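Local atomic coordinates of adhesion G-protein coupled receptor G6 (Danio rerio, PDB entry 6V55), a protein that probably acts as an adhesion G-protein coupled receptor in myelination, presenting a large multidomain extracellular region that binds calcium. Residues I364-L369 / V380-I385; D360-I365 / Q401-L406; I343-T348 / L407-T412. One frame throughout, in Å; residues are numbered along the deposited sequence.

Contact 1 of 3, residues I364-L369 / V380-I385. With NAG (2-acetamido-2-deoxy-beta-D-glucopyranose), chain J.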
loop_
_atom_site.group_PDB
_atom_site.type_symbol
_atom_site.label_atom_id
_atom_site.label_comp_id
_atom_site.label_asym_id
_atom_site.label_seq_id
_atom_site.Cartn_x
_atom_site.Cartn_y
_atom_site.Cartn_z
ATOM N N ILE A 364 -13.113 9.257 45.510
ATOM C CA ILE A 364 -13.879 10.457 45.168
ATOM C C ILE A 364 -13.561 10.899 43.747
ATOM O O ILE A 364 -14.468 11.262 42.985
ATOM C CB ILE A 364 -13.597 11.583 46.192
ATOM C CG1 ILE A 364 -14.026 11.197 47.621
ATOM C CG2 ILE A 364 -14.313 12.870 45.830
ATOM C CD1 ILE A 364 -15.393 10.501 47.734
ATOM N N ILE A 365 -12.279 10.810 43.350
ATOM C CA ILE A 365 -11.850 11.211 42.004
ATOM C C ILE A 365 -12.394 10.253 40.954
ATOM O O ILE A 365 -12.959 10.692 39.937
ATOM C CB ILE A 365 -10.314 11.317 41.929
ATOM C CG1 ILE A 365 -9.859 12.630 42.546
ATOM C CG2 ILE A 365 -9.804 11.304 40.498
ATOM C CD1 ILE A 365 -8.426 12.607 43.007
ATOM N N SER A 366 -12.289 8.942 41.204
ATOM C CA SER A 366 -12.758 7.957 40.234
ATOM C C SER A 366 -14.287 7.965 40.080
ATOM O O SER A 366 -14.786 7.801 38.961
ATOM C CB SER A 366 -12.206 6.568 40.596
ATOM O OG SER A 366 -13.088 5.817 41.399
ATOM N N GLN A 367 -15.043 8.271 41.139
ATOM C CA GLN A 367 -16.495 8.353 40.982
ATOM C C GLN A 367 -16.925 9.660 40.319
ATOM O O GLN A 367 -17.871 9.645 39.515
ATOM C CB GLN A 367 -17.167 8.143 42.340
ATOM C CG GLN A 367 -18.657 8.209 42.355
ATOM C CD GLN A 367 -19.179 8.671 43.714
ATOM O OE1 GLN A 367 -20.030 8.015 44.332
ATOM N NE2 GLN A 367 -18.622 9.773 44.215
ATOM N N TRP A 368 -16.194 10.759 40.576
ATOM C CA TRP A 368 -16.358 12.012 39.827
ATOM C C TRP A 368 -16.015 11.838 38.362
ATOM O O TRP A 368 -16.670 12.434 37.497
ATOM C CB TRP A 368 -15.464 13.105 40.413
ATOM C CG TRP A 368 -15.119 14.268 39.466
ATOM C CD1 TRP A 368 -15.935 15.313 39.137
ATOM C CD2 TRP A 368 -13.878 14.509 38.768
ATOM N NE1 TRP A 368 -15.294 16.181 38.280
ATOM C CE2 TRP A 368 -14.027 15.718 38.050
ATOM C CE3 TRP A 368 -12.667 13.826 38.678
ATOM C CZ2 TRP A 368 -13.008 16.251 37.255
ATOM C CZ3 TRP A 368 -11.654 14.366 37.890
ATOM C CH2 TRP A 368 -11.833 15.567 37.193
ATOM N N LEU A 369 -14.978 11.033 38.071
ATOM C CA LEU A 369 -14.603 10.743 36.685
ATOM C C LEU A 369 -15.703 9.958 35.977
ATOM O O LEU A 369 -16.128 10.345 34.888
ATOM C CB LEU A 369 -13.263 9.985 36.619
ATOM C CG LEU A 369 -11.929 10.756 36.506
ATOM C CD1 LEU A 369 -10.755 9.958 37.035
ATOM C CD2 LEU A 369 -11.618 11.225 35.090
ATOM N N VAL A 380 -17.632 6.538 28.814
ATOM C CA VAL A 380 -16.229 6.502 29.220
ATOM C C VAL A 380 -16.170 6.234 30.721
ATOM O O VAL A 380 -16.845 6.919 31.504
ATOM C CB VAL A 380 -15.498 7.809 28.860
ATOM C CG1 VAL A 380 -14.008 7.686 29.166
ATOM C CG2 VAL A 380 -15.727 8.180 27.405
ATOM N N TYR A 381 -15.361 5.248 31.122
ATOM C CA TYR A 381 -15.303 4.807 32.508
ATOM C C TYR A 381 -13.841 4.698 32.921
ATOM O O TYR A 381 -12.960 4.614 32.068
ATOM C CB TYR A 381 -16.028 3.456 32.689
ATOM C CG TYR A 381 -17.463 3.384 32.140
ATOM C CD1 TYR A 381 -18.554 3.671 32.968
ATOM C CD2 TYR A 381 -17.731 2.992 30.808
ATOM C CE1 TYR A 381 -19.863 3.599 32.495
ATOM C CE2 TYR A 381 -19.055 2.915 30.327
ATOM C CZ TYR A 381 -20.108 3.216 31.187
ATOM O OH TYR A 381 -21.413 3.158 30.766
ATOM N N VAL A 382 -13.570 4.684 34.234
ATOM C CA VAL A 382 -12.206 4.487 34.727
ATOM C C VAL A 382 -11.958 3.009 34.981
ATOM O O VAL A 382 -12.725 2.348 35.693
ATOM C CB VAL A 382 -11.900 5.328 35.983
ATOM C CG1 VAL A 382 -11.702 6.715 35.567
ATOM C CG2 VAL A 382 -13.018 5.328 36.990
ATOM N N ASP A 383 -10.878 2.492 34.398
ATOM C CA ASP A 383 -10.494 1.096 34.524
ATOM C C ASP A 383 -9.282 0.926 35.427
ATOM O O ASP A 383 -8.800 -0.203 35.600
ATOM C CB ASP A 383 -10.203 0.497 33.131
ATOM C CG ASP A 383 -10.526 -1.004 33.035
ATOM O OD1 ASP A 383 -10.997 -1.584 34.039
ATOM O OD2 ASP A 383 -10.296 -1.605 31.952
ATOM N N GLY A 384 -8.760 2.017 35.984
ATOM C CA GLY A 384 -7.607 1.954 36.861
ATOM C C GLY A 384 -7.066 3.334 37.187
ATOM O O GLY A 384 -7.020 4.196 36.296
ATOM N N ILE A 385 -6.659 3.556 38.443
ATOM C CA ILE A 385 -6.170 4.862 38.893
ATOM C C ILE A 385 -5.267 4.633 40.097
ATOM O O ILE A 385 -5.536 3.752 40.919
ATOM C CB ILE A 385 -7.350 5.829 39.181
ATOM C CG1 ILE A 385 -6.894 7.206 39.653
ATOM C CG2 ILE A 385 -8.363 5.229 40.131
ATOM C CD1 ILE A 385 -7.949 8.230 39.467
HETATM C C1 NAG J . -17.103 3.222 37.312
HETATM C C2 NAG J . -17.384 2.485 38.653
HETATM C C3 NAG J . -17.103 0.975 38.515
HETATM C C4 NAG J . -17.871 0.378 37.337
HETATM C C5 NAG J . -17.501 1.123 36.052
HETATM C C6 NAG J . -18.248 0.631 34.832
HETATM C C7 NAG J . -17.133 3.459 40.904
HETATM C C8 NAG J . -16.170 4.029 41.904
HETATM N N2 NAG J . -16.603 3.059 39.740
HETATM O O3 NAG J . -17.446 0.296 39.722
HETATM O O4 NAG J . -17.581 -1.008 37.193
HETATM O O5 NAG J . -17.800 2.524 36.195
HETATM O O6 NAG J . -19.271 -0.300 35.159
HETATM O O7 NAG J . -18.336 3.363 41.142
#
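Leu369 and Val382 meet at about a right angle, the helix residue laying CD1 3.7 Å from Val382 CG1 while its CB touches the same methyl. The other branch of Val382, CG2, settles over the helix one turn earlier, 3.6 Å from the backbone Ser366 O and close to Ser366 CB. Beyond the corner at Asp383 the strand returns with Ile385. Its CG1 stands trans to the backbone N (chi1 -180°), which extends CD1 toward the helix until it lies 3.7 Å from Ile365 CG2. There the two isoleucines cross nearly perpendicularly, whereas Leu369 CD1 approaches Ile385 CD1 tip to tip at 4.1 Å. Ile385 CG2 fills in beside Ser366 CB.

In the next shell, Asn370 OD1 accepts from Val382 N, tying the strand's backbone to the helix, and Leu407 of the adjoining strand backs both Leu369 and Val382. The sugar attached to Asn370 lies alongside both segments: its C8 methyl is 3.6 Å from Ser366 OG, and its O5 approaches Tyr381 CD1 obliquely at 3.5 Å.

This is helix 361-374 packed on edge strand 380-392, part of the alpha/beta sandwich of the SEA domain. Contact between the segments is mostly aliphatic, one backbone carbonyl included, consistent with apolar fit doing most of the work while the bond to Asn370 OD1 adds a directed tie.

Contact 2 of 3, residues D360-I365 / Q401-L406. Unlike the reference sequence in segment 401-406: Ile402 (reference Thr).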
loop_
_atom_site.group_PDB
_atom_site.type_symbol
_atom_site.label_atom_id
_atom_site.label_comp_id
_atom_site.label_asym_id
_atom_site.label_seq_id
_atom_site.Cartn_x
_atom_site.Cartn_y
_atom_site.Cartn_z
ATOM N N ASP A 360 -9.957 9.229 51.503
ATOM C CA ASP A 360 -9.110 8.712 50.435
ATOM C C ASP A 360 -9.646 9.304 49.140
ATOM O O ASP A 360 -10.754 8.966 48.707
ATOM C CB ASP A 360 -9.126 7.186 50.399
ATOM C CG ASP A 360 -8.569 6.625 49.096
ATOM O OD1 ASP A 360 -7.321 6.586 48.929
ATOM O OD2 ASP A 360 -9.389 6.237 48.233
ATOM N N ALA A 361 -8.858 10.187 48.525
ATOM C CA ALA A 361 -9.334 10.961 47.388
ATOM C C ALA A 361 -9.457 10.144 46.107
ATOM O O ALA A 361 -10.112 10.615 45.169
ATOM C CB ALA A 361 -8.408 12.159 47.160
ATOM N N THR A 362 -8.868 8.941 46.052
ATOM C CA THR A 362 -8.930 8.120 44.842
ATOM C C THR A 362 -10.350 7.626 44.560
ATOM O O THR A 362 -10.770 7.576 43.396
ATOM C CB THR A 362 -7.968 6.935 44.956
ATOM O OG1 THR A 362 -6.725 7.354 45.543
ATOM C CG2 THR A 362 -7.677 6.388 43.610
ATOM N N ALA A 363 -11.113 7.303 45.615
ATOM C CA ALA A 363 -12.510 6.901 45.442
ATOM C C ALA A 363 -13.358 8.064 44.957
ATOM O O ALA A 363 -14.190 7.892 44.055
ATOM C CB ALA A 363 -13.073 6.348 46.752
ATOM N N ILE A 364 -13.113 9.257 45.510
ATOM C CA ILE A 364 -13.879 10.457 45.168
ATOM C C ILE A 364 -13.561 10.899 43.747
ATOM O O ILE A 364 -14.468 11.262 42.985
ATOM C CB ILE A 364 -13.597 11.583 46.192
ATOM C CG1 ILE A 364 -14.026 11.197 47.621
ATOM C CG2 ILE A 364 -14.313 12.870 45.830
ATOM C CD1 ILE A 364 -15.393 10.501 47.734
ATOM N N ILE A 365 -12.279 10.810 43.350
ATOM C CA ILE A 365 -11.850 11.211 42.004
ATOM C C ILE A 365 -12.394 10.253 40.954
ATOM O O ILE A 365 -12.959 10.692 39.937
ATOM C CB ILE A 365 -10.314 11.317 41.929
ATOM C CG1 ILE A 365 -9.859 12.630 42.546
ATOM C CG2 ILE A 365 -9.804 11.304 40.498
ATOM C CD1 ILE A 365 -8.426 12.607 43.007
ATOM N N GLN A 401 -1.803 16.398 44.757
ATOM C CA GLN A 401 -1.690 14.970 44.495
ATOM C C GLN A 401 -1.727 14.759 42.989
ATOM O O GLN A 401 -2.524 15.398 42.302
ATOM C CB GLN A 401 -2.824 14.199 45.189
ATOM C CG GLN A 401 -2.869 14.367 46.717
ATOM C CD GLN A 401 -4.001 13.581 47.361
ATOM O OE1 GLN A 401 -4.578 12.691 46.739
ATOM N NE2 GLN A 401 -4.327 13.908 48.609
ATOM N N ILE A 402 -0.855 13.895 42.469
ATOM C CA ILE A 402 -0.799 13.612 41.042
ATOM C C ILE A 402 -1.190 12.157 40.847
ATOM O O ILE A 402 -0.575 11.257 41.436
ATOM C CB ILE A 402 0.578 13.916 40.433
ATOM C CG1 ILE A 402 0.936 15.378 40.679
ATOM C CG2 ILE A 402 0.550 13.666 38.946
ATOM C CD1 ILE A 402 2.189 15.871 39.992
ATOM N N TYR A 403 -2.215 11.935 40.014
ATOM C CA TYR A 403 -2.813 10.635 39.752
ATOM C C TYR A 403 -2.609 10.251 38.297
ATOM O O TYR A 403 -2.615 11.108 37.407
ATOM C CB TYR A 403 -4.318 10.645 40.056
ATOM C CG TYR A 403 -4.638 10.607 41.526
ATOM C CD1 TYR A 403 -4.923 9.401 42.158
ATOM C CD2 TYR A 403 -4.634 11.767 42.284
ATOM C CE1 TYR A 403 -5.207 9.348 43.510
ATOM C CE2 TYR A 403 -4.924 11.733 43.634
ATOM C CZ TYR A 403 -5.206 10.519 44.241
ATOM O OH TYR A 403 -5.479 10.473 45.589
ATOM N N LEU A 404 -2.455 8.954 38.060
ATOM C CA LEU A 404 -2.399 8.392 36.718
ATOM C C LEU A 404 -3.623 7.507 36.514
ATOM O O LEU A 404 -3.842 6.583 37.302
ATOM C CB LEU A 404 -1.119 7.587 36.541
ATOM C CG LEU A 404 -0.855 6.984 35.175
ATOM C CD1 LEU A 404 -0.659 8.073 34.143
ATOM C CD2 LEU A 404 0.386 6.123 35.299
ATOM N N ALA A 405 -4.405 7.766 35.453
ATOM C CA ALA A 405 -5.700 7.116 35.288
ATOM C C ALA A 405 -5.893 6.587 33.876
ATOM O O ALA A 405 -5.526 7.240 32.893
ATOM C CB ALA A 405 -6.848 8.066 35.605
ATOM N N LEU A 406 -6.534 5.407 33.790
ATOM C CA LEU A 406 -6.917 4.764 32.534
ATOM C C LEU A 406 -8.407 4.960 32.306
ATOM O O LEU A 406 -9.226 4.388 33.031
ATOM C CB LEU A 406 -6.589 3.272 32.566
ATOM C CG LEU A 406 -6.830 2.461 31.284
ATOM C CD1 LEU A 406 -5.852 2.888 30.228
ATOM C CD2 LEU A 406 -6.700 0.984 31.553
#
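Tyr403 reaches from the strand to the first turn of helix 361-374, and its ring meets Thr362 and Ile365 on the way. From CB the side chain leaves the strand with CG trans to the carbonyl carbon (chi1 -76°), aiming the ring at the helix. At CD2 and CE2 it passes under the Ile365 methyl: CD1 sits 3.6 Å above the ring plane, displaced toward the rim, and 4.1 Å from the centroid, a CH-pi contact. CE1, on the other flank, runs into Thr362 OG1, which lies at the ring edge 3.2 Å away, with Thr362 CG2 a little farther off. At the tip, OH donates to Gln401 OE1 over 2.7 Å, nearly in line with the amide C=O (169°). The same OH accepts a long, weak bond of 3.4 Å from Thr362 OG1 and rests 3.7 Å from Ala361 CB.

Gln401 is itself steadied by Thr399 OG1, which bonds its NE2. At the helix start Asp360 is the N-cap, its OD2 taking a weak bond from Ala363 N.

Helix and strand segments cross at -52°, with their axes 11.1 Å apart, a gap between the helix and the sheet of the SEA domain that the long tyrosine bridges. A buried phenol thus keeps a polar partner: the short bond to Gln401 OE1 probably fixes the direction of the hydroxyl, while one ring face takes the Ile365 methyl and the edge meets the threonine hydroxyl.

Contact 3 of 3, residues I343-T348 / L407-T412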
loop_
_atom_site.group_PDB
_atom_site.type_symbol
_atom_site.label_atom_id
_atom_site.label_comp_id
_atom_site.label_asym_id
_atom_site.label_seq_id
_atom_site.Cartn_x
_atom_site.Cartn_y
_atom_site.Cartn_z
ATOM N N ILE A 343 -11.770 1.733 23.123
ATOM C CA ILE A 343 -10.691 2.696 22.888
ATOM C C ILE A 343 -10.183 3.192 24.239
ATOM O O ILE A 343 -10.979 3.610 25.093
ATOM C CB ILE A 343 -11.174 3.866 22.014
ATOM C CG1 ILE A 343 -11.604 3.349 20.639
ATOM C CG2 ILE A 343 -10.138 5.006 21.944
ATOM C CD1 ILE A 343 -10.459 3.221 19.640
ATOM N N PHE A 344 -8.864 3.162 24.434
ATOM C CA PHE A 344 -8.253 3.429 25.725
ATOM C C PHE A 344 -7.489 4.749 25.729
ATOM O O PHE A 344 -6.838 5.102 24.745
ATOM C CB PHE A 344 -7.321 2.298 26.072
ATOM C CG PHE A 344 -8.018 1.005 26.342
ATOM C CD1 PHE A 344 -8.260 0.089 25.314
ATOM C CD2 PHE A 344 -8.430 0.696 27.632
ATOM C CE1 PHE A 344 -8.885 -1.127 25.579
ATOM C CE2 PHE A 344 -9.063 -0.508 27.912
ATOM C CZ PHE A 344 -9.283 -1.427 26.883
ATOM N N TYR A 345 -7.567 5.474 26.845
ATOM C CA TYR A 345 -6.902 6.756 27.037
ATOM C C TYR A 345 -6.158 6.741 28.366
ATOM O O TYR A 345 -6.656 6.180 29.345
ATOM C CB TYR A 345 -7.908 7.899 27.062
ATOM C CG TYR A 345 -8.705 8.111 25.793
ATOM C CD1 TYR A 345 -8.264 9.007 24.817
ATOM C CD2 TYR A 345 -9.914 7.446 25.585
ATOM C CE1 TYR A 345 -8.995 9.228 23.668
ATOM C CE2 TYR A 345 -10.655 7.653 24.428
ATOM C CZ TYR A 345 -10.188 8.547 23.470
ATOM O OH TYR A 345 -10.918 8.778 22.310
ATOM N N ARG A 346 -4.982 7.367 28.421
ATOM C CA ARG A 346 -4.236 7.527 29.669
ATOM C C ARG A 346 -4.255 8.995 30.075
ATOM O O ARG A 346 -3.960 9.857 29.242
ATOM C CB ARG A 346 -2.801 7.043 29.486
ATOM C CG ARG A 346 -1.890 7.186 30.693
ATOM C CD ARG A 346 -0.416 6.882 30.320
ATOM N NE ARG A 346 0.024 7.844 29.316
ATOM C CZ ARG A 346 0.424 7.542 28.078
ATOM N NH1 ARG A 346 0.488 6.273 27.669
ATOM N NH2 ARG A 346 0.770 8.525 27.245
ATOM N N SER A 347 -4.601 9.293 31.340
ATOM C CA SER A 347 -4.667 10.686 31.778
ATOM C C SER A 347 -3.804 10.942 33.004
ATOM O O SER A 347 -3.551 10.046 33.818
ATOM C CB SER A 347 -6.096 11.159 32.112
ATOM O OG SER A 347 -6.760 10.234 32.948
ATOM N N THR A 348 -3.357 12.193 33.127
ATOM C CA THR A 348 -2.586 12.659 34.276
ATOM C C THR A 348 -3.378 13.772 34.942
ATOM O O THR A 348 -3.588 14.837 34.348
ATOM C CB THR A 348 -1.198 13.142 33.865
ATOM O OG1 THR A 348 -0.432 12.008 33.445
ATOM C CG2 THR A 348 -0.477 13.822 35.037
ATOM N N LEU A 407 -8.761 5.752 31.300
ATOM C CA LEU A 407 -10.143 5.886 30.854
ATOM C C LEU A 407 -10.358 4.956 29.674
ATOM O O LEU A 407 -9.494 4.860 28.797
ATOM C CB LEU A 407 -10.463 7.324 30.442
ATOM C CG LEU A 407 -9.748 8.423 31.229
ATOM C CD1 LEU A 407 -9.855 9.781 30.548
ATOM C CD2 LEU A 407 -10.300 8.498 32.625
ATOM N N VAL A 408 -11.509 4.273 29.647
ATOM C CA VAL A 408 -11.845 3.323 28.586
ATOM C C VAL A 408 -13.174 3.733 27.954
ATOM O O VAL A 408 -14.156 3.991 28.661
ATOM C CB VAL A 408 -11.872 1.862 29.108
ATOM C CG1 VAL A 408 -12.622 1.737 30.395
ATOM C CG2 VAL A 408 -12.477 0.901 28.106
ATOM N N TYR A 409 -13.182 3.846 26.620
ATOM C CA TYR A 409 -14.370 4.193 25.837
ATOM C C TYR A 409 -15.053 2.901 25.400
ATOM O O TYR A 409 -14.512 2.164 24.577
ATOM C CB TYR A 409 -13.945 5.031 24.632
ATOM C CG TYR A 409 -14.993 5.892 23.966
ATOM C CD1 TYR A 409 -16.324 5.871 24.359
ATOM C CD2 TYR A 409 -14.623 6.741 22.917
ATOM C CE1 TYR A 409 -17.266 6.666 23.712
ATOM C CE2 TYR A 409 -15.553 7.535 22.263
ATOM C CZ TYR A 409 -16.871 7.503 22.665
ATOM O OH TYR A 409 -17.789 8.309 22.010
ATOM N N LYS A 410 -16.241 2.632 25.937
ATOM C CA LYS A 410 -16.944 1.379 25.668
ATOM C C LYS A 410 -17.692 1.487 24.348
ATOM O O LYS A 410 -18.648 2.261 24.249
ATOM C CB LYS A 410 -17.929 1.058 26.790
ATOM C CG LYS A 410 -17.396 0.235 27.926
ATOM C CD LYS A 410 -17.087 -1.210 27.508
ATOM C CE LYS A 410 -16.200 -1.901 28.601
ATOM N NZ LYS A 410 -15.687 -3.290 28.295
ATOM N N ASN A 411 -17.226 0.744 23.333
ATOM C CA ASN A 411 -17.958 0.388 22.104
ATOM C C ASN A 411 -18.316 1.613 21.258
ATOM O O ASN A 411 -19.488 1.949 21.064
ATOM C CB ASN A 411 -19.196 -0.460 22.418
ATOM C CG ASN A 411 -18.854 -1.715 23.192
ATOM O OD1 ASN A 411 -18.161 -1.675 24.221
ATOM N ND2 ASN A 411 -19.304 -2.851 22.672
ATOM N N THR A 412 -17.273 2.256 20.733
ATOM C CA THR A 412 -17.468 3.348 19.785
ATOM C C THR A 412 -16.465 3.187 18.656
ATOM O O THR A 412 -15.308 2.847 18.909
ATOM C CB THR A 412 -17.336 4.716 20.483
ATOM O OG1 THR A 412 -18.461 4.914 21.349
ATOM C CG2 THR A 412 -17.303 5.899 19.482
#
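Four backbone hydrogen bonds join Ile343 to Tyr409 and Tyr345 to Leu407, each pair bonded in both directions. Tyr409 N gives to Ile343 O over 2.7 Å and is nearly straight at 170°. The return bond, Ile343 N to Tyr409 O, is longer at 3.1 Å and uses a lone pair in the carbonyl plane. Tyr345 N meets Leu407 O at 2.8 Å. Its counterpart, Leu407 N to Tyr345 O, is more bent (143°) at 2.9 Å, with the donor tilted from the carbonyl plane. Between these two pairs sits the non-hydrogen-bonded pair Phe344 and Val408; the two strand segments run antiparallel, at 160° between their directions.

Side chains then sort onto two faces. On one, Phe344 and Val408 lie side by side and point the same way; the CG2 methyl of Val408, trans to its backbone N, comes obliquely to the ring at 3.7 Å from Phe344 CE2. On the other face, Ile343 CB and Tyr409 CB are 4.0 Å apart. Tyr345 turns the edge of its ring to the same Tyr409 CB, with CE2 4.2 Å away. Farther along, Leu407 leans its branched end on Ser347 OG, at 3.9 Å from CG, while that hydroxyl is bonded to Ala405 O.

Outside the pair, strand 436-445 and Met446 flank strand 342-353 on its other side, and Lys410 forms a salt bridge with Asp342 where one strand begins and the other ends. The contact joins the central strand 342-353 to strand 399-410 within the five-stranded antiparallel sheet of the SEA domain. The backbones of Ile343, Tyr345, Leu407 and Tyr409 satisfy one another, while those of Phe344 and Val408 bond outward to Met446 and Tyr381, placing both strands inside the sheet; side chains meet across the ladder mainly through carbon atoms, tyrosines included.

All three contacts lie in the SEA domain. Contacts 1 and 2 share Ile364 and Ile365 of helix 361-374, their centres about 8 Å apart, and set that helix against two adjacent strands; Ile385 bridges them, its CG2 lying 3.7 Å from Thr362 CG2. Contact 3 adds the third strand of the same sheet, its centre about 11 Å from that of contact 1 and about 16 Å from that of contact 2. Backbone bonds connect the strands, probably Val408 N to Tyr381 O and Ser347 N to Ala405 O. The Asn370 glycan borders contact 1, with the Val408 side chain about 7 Å and the Thr362 side chain about 9 Å from a bound sugar.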